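Side-chain contacts in uncharacterized protein (Chaetomium thermophilum, PDB 3LPZ), which probably takes part in tail-anchored protein biogenesis as Get4 of the Get pathway, an alpha-solenoid protein that binds Get5: residues S166-A171 / Y210-S215; E176-D181 / P187-R192; L236-F239 / L245-I248. One frame throughout, in Å; residues are numbered along the deposited sequence.

Overall arrangement
Followed from the N terminus, the chain enters the contacts on helix 166-179, whose start serves interaction 1 and whose C-terminal end serves interaction 2. Interaction 2 closes first, a short turn onto helix 186-199; interaction 1 then closes a longer loop of 38 residues onto helix 203-220, with interaction 2 lying within it. The two meet where Phe213 CD1 packs 3.6 Å from Cys190 CB. Interaction 3 follows in series, closing a short loop of five residues between hairpin strand 237-238 and helix 243-256. It touches interaction 1 through Arg237 and Tyr210, and interaction 2 through Leu245 and Pro187, so that four helices of the solenoid and the small hairpin between the last two are tied together.

Interaction 1. Residues S166-A171 / Y210-S215; sequences SPEVLA and YRIFTS
Ile212 lies against Ala171 and Glu168, its two branches dividing the work. Its CG2 comes to 3.7 Å from Ala171 CB, while CD1 reaches the far end of Glu168, 3.9 Å from CD. With CG1 beside the backbone N (chi1 -63°), Ile212 sends one branch to the alanine methyl and the other along the acid. Glu168 answers with a chain extended beyond CG, so its CB and CG methylenes run past CG1 of the isoleucine; the carboxylate itself is held by a salt bridge from OE2 to Arg172. The small Ala171 lets the backbones come close, its CA 5.1 Å from that of Phe213. Helices 166-179 and 203-220 thus pack as second neighbours in the alpha-solenoid, their segments running roughly parallel at 34° with axes 8.4 Å apart. Phe213 turns its ring edge to the chain, CD2 lying 3.7 Å from Ala171 O, and Tyr175 meets the same ring edge-to-face. Further out, Thr214 OG1 donates to Tyr210 O at 2.8 Å, from the face of that carbonyl opposite to the one used by Thr214 N. The same hydroxyl also bonds Arg237, linking helix 203-220 to the hairpin beyond.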
loop_
_atom_site.group_PDB
_atom_site.type_symbol
_atom_site.label_atom_id
_atom_site.label_comp_id
_atom_site.label_asym_id
_atom_site.label_seq_id
_atom_site.Cartn_x
_atom_site.Cartn_y
_atom_site.Cartn_z
ATOM N N SER A 166 -7.092 -2.874 -5.723
ATOM C CA SER A 166 -5.723 -2.352 -5.582
ATOM C C SER A 166 -4.661 -3.052 -6.440
ATOM O O SER A 166 -3.802 -2.374 -6.968
ATOM C CB SER A 166 -5.272 -2.276 -4.113
ATOM O OG SER A 166 -6.170 -1.501 -3.356
ATOM N N PRO A 167 -4.720 -4.394 -6.600
ATOM C CA PRO A 167 -3.638 -5.056 -7.361
ATOM C C PRO A 167 -3.510 -4.597 -8.811
ATOM O O PRO A 167 -2.375 -4.499 -9.323
ATOM C CB PRO A 167 -3.987 -6.554 -7.276
ATOM C CG PRO A 167 -4.799 -6.685 -5.978
ATOM C CD PRO A 167 -5.593 -5.381 -5.909
ATOM N N GLU A 168 -4.637 -4.285 -9.456
ATOM C CA GLU A 168 -4.569 -3.806 -10.825
ATOM C C GLU A 168 -3.953 -2.410 -10.856
ATOM O O GLU A 168 -3.136 -2.121 -11.729
ATOM C CB GLU A 168 -5.924 -3.818 -11.534
ATOM C CG GLU A 168 -5.929 -3.008 -12.826
ATOM C CD GLU A 168 -7.123 -3.282 -13.701
ATOM O OE1 GLU A 168 -8.047 -4.014 -13.277
ATOM O OE2 GLU A 168 -7.127 -2.758 -14.831
ATOM N N VAL A 169 -4.315 -1.560 -9.891
ATOM C CA VAL A 169 -3.714 -0.209 -9.841
ATOM C C VAL A 169 -2.188 -0.325 -9.641
ATOM O O VAL A 169 -1.388 0.344 -10.314
ATOM C CB VAL A 169 -4.362 0.666 -8.731
ATOM C CG1 VAL A 169 -3.600 1.976 -8.560
ATOM C CG2 VAL A 169 -5.855 0.933 -9.039
ATOM N N LEU A 170 -1.784 -1.190 -8.725
ATOM C CA LEU A 170 -0.364 -1.356 -8.424
ATOM C C LEU A 170 0.416 -1.917 -9.618
ATOM O O LEU A 170 1.490 -1.436 -9.933
ATOM C CB LEU A 170 -0.162 -2.235 -7.175
ATOM C CG LEU A 170 1.283 -2.473 -6.714
ATOM C CD1 LEU A 170 1.987 -1.114 -6.359
ATOM C CD2 LEU A 170 1.326 -3.439 -5.527
ATOM N N ALA A 171 -0.117 -2.950 -10.258
ATOM C CA ALA A 171 0.550 -3.566 -11.409
ATOM C C ALA A 171 0.700 -2.563 -12.585
ATOM O O ALA A 171 1.759 -2.502 -13.229
ATOM C CB ALA A 171 -0.226 -4.820 -11.851
ATOM N N TYR A 210 0.195 -10.023 -11.200
ATOM C CA TYR A 210 0.951 -10.729 -12.219
ATOM C C TYR A 210 0.215 -10.742 -13.576
ATOM O O TYR A 210 0.788 -10.446 -14.632
ATOM C CB TYR A 210 1.188 -12.153 -11.740
ATOM C CG TYR A 210 1.669 -13.066 -12.829
ATOM C CD1 TYR A 210 3.013 -13.076 -13.210
ATOM C CD2 TYR A 210 0.769 -13.921 -13.495
ATOM C CE1 TYR A 210 3.457 -13.903 -14.235
ATOM C CE2 TYR A 210 1.217 -14.760 -14.518
ATOM C CZ TYR A 210 2.565 -14.742 -14.874
ATOM O OH TYR A 210 3.002 -15.581 -15.884
ATOM N N ARG A 211 -1.073 -11.050 -13.547
ATOM C CA ARG A 211 -1.822 -11.119 -14.797
ATOM C C ARG A 211 -1.904 -9.729 -15.450
ATOM O O ARG A 211 -1.663 -9.585 -16.647
ATOM C CB ARG A 211 -3.213 -11.708 -14.548
ATOM C CG ARG A 211 -3.133 -13.188 -14.123
ATOM C CD ARG A 211 -4.491 -13.856 -14.182
ATOM N NE ARG A 211 -5.286 -13.611 -12.996
ATOM C CZ ARG A 211 -5.533 -14.536 -12.063
ATOM N NH1 ARG A 211 -5.040 -15.776 -12.170
ATOM N NH2 ARG A 211 -6.285 -14.228 -11.023
ATOM N N ILE A 212 -2.215 -8.712 -14.666
ATOM C CA ILE A 212 -2.280 -7.340 -15.211
ATOM C C ILE A 212 -0.942 -6.881 -15.782
ATOM O O ILE A 212 -0.892 -6.330 -16.912
ATOM C CB ILE A 212 -2.824 -6.324 -14.174
ATOM C CG1 ILE A 212 -4.286 -6.656 -13.775
ATOM C CG2 ILE A 212 -2.672 -4.861 -14.659
ATOM C CD1 ILE A 212 -5.380 -6.517 -14.908
ATOM N N PHE A 213 0.140 -7.092 -15.037
ATOM C CA PHE A 213 1.441 -6.574 -15.479
ATOM C C PHE A 213 1.849 -7.289 -16.790
ATOM O O PHE A 213 2.270 -6.645 -17.764
ATOM C CB PHE A 213 2.516 -6.805 -14.401
ATOM C CG PHE A 213 3.854 -6.254 -14.759
ATOM C CD1 PHE A 213 4.742 -6.985 -15.560
ATOM C CD2 PHE A 213 4.246 -4.985 -14.292
ATOM C CE1 PHE A 213 6.016 -6.455 -15.900
ATOM C CE2 PHE A 213 5.495 -4.455 -14.622
ATOM C CZ PHE A 213 6.384 -5.185 -15.435
ATOM N N THR A 214 1.766 -8.619 -16.786
ATOM C CA THR A 214 2.140 -9.374 -17.973
ATOM C C THR A 214 1.212 -9.143 -19.175
ATOM O O THR A 214 1.692 -9.177 -20.294
ATOM C CB THR A 214 2.356 -10.882 -17.693
ATOM O OG1 THR A 214 1.135 -11.484 -17.214
ATOM C CG2 THR A 214 3.500 -11.060 -16.673
ATOM N N SER A 215 -0.089 -8.901 -18.951
ATOM C CA SER A 215 -0.964 -8.514 -20.078
ATOM C C SER A 215 -0.519 -7.182 -20.659
ATOM O O SER A 215 -0.546 -7.020 -21.862
ATOM C CB SER A 215 -2.434 -8.392 -19.673
ATOM O OG SER A 215 -2.847 -9.665 -19.260
#

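Interaction 2. Residues E176-D181 / P187-R192; sequences EWYKQD and PLYCAR
This is a surface contact between consecutive helices of the solenoid, in which Tyr189 of helix 186-199 lies across the C-terminal end of helix 166-179 and the turn that follows it. One face of the tyrosine ring rests on the backbone there: Tyr178 CA sits 3.7 Å from the ring centroid and only 14° off its normal, a CH-pi contact placed almost over the centre. Tyr178 adds its CB, 3.6 Å from Tyr189 CD2, whereas its own ring leads away and its hydroxyl bonds Ser183 O within the connecting loop. Along the CD1-CE1 edge of the Tyr189 ring, Trp177 offers a face of its indole, with Tyr189 CE1 3.7 Å from Trp177 CG. The indole's five-membered ring and the phenol ring meet obliquely, neither stacked nor edge-to-face. Arg192, one helical turn beyond Tyr189, brings NE to 3.9 Å from Trp177 CZ3, with its guanidinium plane perpendicular to the indole; NH2 is held in a salt bridge by Glu156. Tyr189 CG lies beside the backbone N (chi1 -68°), which carries the phenol out to the turn, where OH donates to Asp181 OD2 at 2.5 Å. The carboxylate oxygen lies in the plane of the ring and uses its anti lone pair, although the two flat groups are turned 71° apart. A water donates both to Tyr189 OH, at 2.7 Å, and to Trp177 O, at 2.8 Å. The phenol oxygen therefore gives one hydrogen bond and accepts another, an arrangement that fixes its rotation and probably helps to steady the negative charge of Asp181 in the turn after the helix.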
loop_
_atom_site.group_PDB
_atom_site.type_symbol
_atom_site.label_atom_id
_atom_site.label_comp_id
_atom_site.label_asym_id
_atom_site.label_seq_id
_atom_site.Cartn_x
_atom_site.Cartn_y
_atom_site.Cartn_z
ATOM N N GLU A 176 3.980 1.354 -15.625
ATOM C CA GLU A 176 4.360 2.745 -15.997
ATOM C C GLU A 176 5.781 3.069 -15.557
ATOM O O GLU A 176 6.558 3.721 -16.285
ATOM C CB GLU A 176 3.389 3.792 -15.420
ATOM C CG GLU A 176 2.013 3.796 -16.081
ATOM C CD GLU A 176 2.069 4.032 -17.604
ATOM O OE1 GLU A 176 2.730 4.999 -18.056
ATOM O OE2 GLU A 176 1.457 3.239 -18.351
ATOM N N TRP A 177 6.133 2.612 -14.367
ATOM C CA TRP A 177 7.476 2.827 -13.859
ATOM C C TRP A 177 8.513 2.080 -14.703
ATOM O O TRP A 177 9.554 2.632 -15.055
ATOM C CB TRP A 177 7.567 2.372 -12.413
ATOM C CG TRP A 177 8.527 3.116 -11.551
ATOM C CD1 TRP A 177 9.402 4.113 -11.926
ATOM C CD2 TRP A 177 8.702 2.931 -10.145
ATOM N NE1 TRP A 177 10.120 4.551 -10.824
ATOM C CE2 TRP A 177 9.699 3.852 -9.717
ATOM C CE3 TRP A 177 8.122 2.062 -9.202
ATOM C CZ2 TRP A 177 10.125 3.933 -8.376
ATOM C CZ3 TRP A 177 8.527 2.154 -7.872
ATOM C CH2 TRP A 177 9.526 3.086 -7.468
ATOM N N TYR A 178 8.219 0.828 -15.043
ATOM C CA TYR A 178 9.079 0.027 -15.924
ATOM C C TYR A 178 9.363 0.695 -17.278
ATOM O O TYR A 178 10.474 0.592 -17.819
ATOM C CB TYR A 178 8.423 -1.335 -16.157
ATOM C CG TYR A 178 8.878 -2.040 -17.426
ATOM C CD1 TYR A 178 10.185 -2.532 -17.552
ATOM C CD2 TYR A 178 7.999 -2.228 -18.493
ATOM C CE1 TYR A 178 10.598 -3.196 -18.688
ATOM C CE2 TYR A 178 8.412 -2.904 -19.661
ATOM C CZ TYR A 178 9.711 -3.385 -19.739
ATOM O OH TYR A 178 10.138 -4.052 -20.887
ATOM N N LYS A 179 8.362 1.369 -17.829
ATOM C CA LYS A 179 8.523 2.008 -19.151
ATOM C C LYS A 179 9.539 3.162 -19.128
ATOM O O LYS A 179 10.027 3.582 -20.174
ATOM C CB LYS A 179 7.185 2.517 -19.650
ATOM C CG LYS A 179 6.264 1.406 -20.075
ATOM C CD LYS A 179 4.893 1.979 -20.364
ATOM C CE LYS A 179 4.775 2.347 -21.824
ATOM N NZ LYS A 179 3.757 3.422 -22.005
ATOM N N GLN A 180 9.848 3.657 -17.936
ATOM C CA GLN A 180 10.877 4.672 -17.769
ATOM C C GLN A 180 12.258 4.033 -17.614
ATOM O O GLN A 180 13.253 4.739 -17.492
ATOM C CB GLN A 180 10.567 5.569 -16.559
ATOM C CG GLN A 180 9.219 6.303 -16.664
ATOM C CD GLN A 180 8.852 7.081 -15.413
ATOM O OE1 GLN A 180 7.716 7.550 -15.274
ATOM N NE2 GLN A 180 9.782 7.200 -14.493
ATOM N N ASP A 181 12.331 2.710 -17.635
ATOM C CA ASP A 181 13.594 2.004 -17.380
ATOM C C ASP A 181 13.916 1.186 -18.623
ATOM O O ASP A 181 13.168 1.233 -19.598
ATOM C CB ASP A 181 13.430 1.098 -16.130
ATOM C CG ASP A 181 14.741 0.837 -15.393
ATOM O OD1 ASP A 181 15.811 0.845 -16.044
ATOM O OD2 ASP A 181 14.703 0.599 -14.153
ATOM N N PRO A 187 11.038 -7.990 -15.233
ATOM C CA PRO A 187 10.784 -8.854 -14.059
ATOM C C PRO A 187 10.941 -8.136 -12.720
ATOM O O PRO A 187 10.279 -8.510 -11.749
ATOM C CB PRO A 187 11.855 -9.955 -14.174
ATOM C CG PRO A 187 12.386 -9.838 -15.635
ATOM C CD PRO A 187 12.239 -8.418 -15.989
ATOM N N LEU A 188 11.800 -7.110 -12.665
ATOM C CA LEU A 188 12.011 -6.346 -11.426
ATOM C C LEU A 188 10.758 -5.560 -11.030
ATOM O O LEU A 188 10.412 -5.483 -9.864
ATOM C CB LEU A 188 13.206 -5.398 -11.559
ATOM C CG LEU A 188 14.638 -5.929 -11.345
ATOM C CD1 LEU A 188 14.853 -7.385 -11.708
ATOM C CD2 LEU A 188 15.679 -4.975 -12.012
ATOM N N TYR A 189 10.088 -4.973 -12.006
ATOM C CA TYR A 189 8.876 -4.218 -11.738
ATOM C C TYR A 189 7.714 -5.138 -11.506
ATOM O O TYR A 189 6.868 -4.866 -10.643
ATOM C CB TYR A 189 8.597 -3.206 -12.853
ATOM C CG TYR A 189 9.650 -2.107 -12.850
ATOM C CD1 TYR A 189 9.545 -1.018 -11.975
ATOM C CD2 TYR A 189 10.795 -2.202 -13.653
ATOM C CE1 TYR A 189 10.536 -0.020 -11.942
ATOM C CE2 TYR A 189 11.777 -1.211 -13.627
ATOM C CZ TYR A 189 11.640 -0.132 -12.769
ATOM O OH TYR A 189 12.612 0.830 -12.730
ATOM N N CYS A 190 7.695 -6.263 -12.213
ATOM C CA CYS A 190 6.668 -7.257 -11.948
ATOM C C CYS A 190 6.766 -7.744 -10.491
ATOM O O CYS A 190 5.736 -7.837 -9.802
ATOM C CB CYS A 190 6.767 -8.427 -12.949
ATOM S SG CYS A 190 5.381 -9.552 -12.829
ATOM N N ALA A 191 8.000 -7.995 -10.026
ATOM C CA ALA A 191 8.248 -8.473 -8.670
ATOM C C ALA A 191 7.788 -7.478 -7.617
ATOM O O ALA A 191 7.270 -7.890 -6.614
ATOM C CB ALA A 191 9.708 -8.852 -8.458
ATOM N N ARG A 192 7.951 -6.174 -7.867
ATOM C CA ARG A 192 7.434 -5.131 -6.958
ATOM C C ARG A 192 5.910 -5.141 -6.810
ATOM O O ARG A 192 5.395 -4.641 -5.802
ATOM C CB ARG A 192 7.922 -3.731 -7.372
ATOM C CG ARG A 192 9.461 -3.584 -7.308
ATOM C CD ARG A 192 9.902 -2.117 -7.570
ATOM N NE ARG A 192 9.626 -1.251 -6.420
ATOM C CZ ARG A 192 10.357 -1.217 -5.304
ATOM N NH1 ARG A 192 11.437 -2.000 -5.155
ATOM N NH2 ARG A 192 10.025 -0.382 -4.326
HETATM O O HOH W 1 12.044 3.256 -13.886
#

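Interaction 3. Residues L236-F239 / L245-I248; sequences LRIF and LNFI
The end of strand 237-238 passes beside the first turns of helix 243-256, with the CA atoms of Ile238 and Asn246 5.6 Å apart. Asn246 makes the polar join, its amide gripping the backbone of Phe239 at both ends. OD1 accepts from Phe239 N at 2.8 Å, nearly straight at 162° and on a lone pair in the carbonyl plane. ND2 returns a bond to Phe239 O at 2.9 Å, but this one is more bent, the nitrogen standing above the plane of the peptide carbonyl. Were Asn246 an alanine, both the N-H and the carbonyl of Phe239 would probably be left without these mates in a buried place, and the hairpin end less firmly tied to the helix. Asn246 CG lies opposite its own carbonyl carbon (chi1 -59°), a setting that brings the amide up to Phe239, just past the strand. Strand 237-238 pairs antiparallel with 227-228 in the small hairpin set into the otherwise helical solenoid, so the asparagine joins the exit of that hairpin to the next helix by two bonds to one residue. A water also donates to Asn246 OD1, at 2.8 Å, and to Arg237 O, giving the amide oxygen two donors. Ile238 covers this oxygen with CG2, at 3.7 Å, and with CD1, 3.8 Å from Asn246 OD1. Leu245 CD1 comes obliquely to the Phe239 ring, 3.8 Å from Phe239 CD2. Beyond these two side chains lies helix 203-220, where Phe239 meets Val218 and Leu245 meets Thr214 and Leu217.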
loop_
_atom_site.group_PDB
_atom_site.type_symbol
_atom_site.label_atom_id
_atom_site.label_comp_id
_atom_site.label_asym_id
_atom_site.label_seq_id
_atom_site.Cartn_x
_atom_site.Cartn_y
_atom_site.Cartn_z
ATOM N N LEU A 236 -1.117 -17.944 -17.455
ATOM C CA LEU A 236 0.246 -18.170 -17.028
ATOM C C LEU A 236 1.164 -18.014 -18.233
ATOM O O LEU A 236 1.137 -18.858 -19.143
ATOM C CB LEU A 236 0.420 -19.551 -16.407
ATOM C CG LEU A 236 1.791 -19.586 -15.727
ATOM C CD1 LEU A 236 1.687 -19.090 -14.268
ATOM C CD2 LEU A 236 2.448 -20.970 -15.824
ATOM N N ARG A 237 1.969 -16.948 -18.228
ATOM C CA ARG A 237 2.770 -16.584 -19.392
ATOM C C ARG A 237 4.256 -16.864 -19.191
ATOM O O ARG A 237 4.841 -16.563 -18.129
ATOM C CB ARG A 237 2.525 -15.127 -19.822
ATOM C CG ARG A 237 1.049 -14.814 -20.085
ATOM C CD ARG A 237 0.848 -13.364 -20.426
ATOM N NE ARG A 237 -0.521 -13.113 -20.865
ATOM C CZ ARG A 237 -1.473 -12.604 -20.090
ATOM N NH1 ARG A 237 -1.221 -12.252 -18.824
ATOM N NH2 ARG A 237 -2.685 -12.448 -20.590
ATOM N N ILE A 238 4.848 -17.456 -20.222
ATOM C CA ILE A 238 6.273 -17.705 -20.283
ATOM C C ILE A 238 6.880 -16.806 -21.361
ATOM O O ILE A 238 6.392 -16.753 -22.498
ATOM C CB ILE A 238 6.543 -19.211 -20.600
ATOM C CG1 ILE A 238 5.994 -20.071 -19.453
ATOM C CG2 ILE A 238 8.050 -19.480 -20.920
ATOM C CD1 ILE A 238 6.733 -19.857 -18.029
ATOM N N PHE A 239 7.945 -16.103 -20.985
ATOM C CA PHE A 239 8.688 -15.227 -21.895
ATOM C C PHE A 239 10.107 -15.741 -22.030
ATOM O O PHE A 239 10.924 -15.505 -21.140
ATOM C CB PHE A 239 8.736 -13.800 -21.323
ATOM C CG PHE A 239 7.392 -13.178 -21.164
ATOM C CD1 PHE A 239 6.793 -12.495 -22.234
ATOM C CD2 PHE A 239 6.702 -13.277 -19.960
ATOM C CE1 PHE A 239 5.534 -11.932 -22.104
ATOM C CE2 PHE A 239 5.406 -12.708 -19.821
ATOM C CZ PHE A 239 4.838 -12.030 -20.881
ATOM N N LEU A 245 11.182 -13.392 -15.125
ATOM C CA LEU A 245 9.724 -13.320 -15.151
ATOM C C LEU A 245 9.156 -14.763 -15.116
ATOM O O LEU A 245 8.106 -15.044 -14.500
ATOM C CB LEU A 245 9.268 -12.568 -16.394
ATOM C CG LEU A 245 8.323 -11.401 -16.142
ATOM C CD1 LEU A 245 7.930 -10.673 -17.453
ATOM C CD2 LEU A 245 7.086 -11.882 -15.390
ATOM N N ASN A 246 9.854 -15.668 -15.786
ATOM C CA ASN A 246 9.496 -17.085 -15.738
ATOM C C ASN A 246 9.649 -17.661 -14.351
ATOM O O ASN A 246 8.798 -18.412 -13.902
ATOM C CB ASN A 246 10.325 -17.874 -16.754
ATOM C CG ASN A 246 10.102 -17.364 -18.159
ATOM O OD1 ASN A 246 9.026 -16.833 -18.455
ATOM N ND2 ASN A 246 11.106 -17.498 -19.021
ATOM N N PHE A 247 10.710 -17.262 -13.651
ATOM C CA PHE A 247 10.868 -17.601 -12.250
ATOM C C PHE A 247 9.653 -17.163 -11.416
ATOM O O PHE A 247 9.106 -17.946 -10.621
ATOM C CB PHE A 247 12.125 -16.918 -11.696
ATOM C CG PHE A 247 12.276 -17.064 -10.216
ATOM C CD1 PHE A 247 12.786 -18.242 -9.669
ATOM C CD2 PHE A 247 11.910 -16.023 -9.362
ATOM C CE1 PHE A 247 12.946 -18.382 -8.270
ATOM C CE2 PHE A 247 12.046 -16.154 -7.973
ATOM C CZ PHE A 247 12.568 -17.338 -7.425
ATOM N N ILE A 248 9.255 -15.904 -11.582
ATOM C CA ILE A 248 8.058 -15.383 -10.919
ATOM C C ILE A 248 6.786 -16.179 -11.273
ATOM O O ILE A 248 6.035 -16.552 -10.369
ATOM C CB ILE A 248 7.828 -13.884 -11.224
ATOM C CG1 ILE A 248 8.973 -13.030 -10.658
ATOM C CG2 ILE A 248 6.440 -13.429 -10.700
ATOM C CD1 ILE A 248 8.992 -11.597 -11.274
HETATM O O HOH W 2 6.951 -15.517 -17.211
#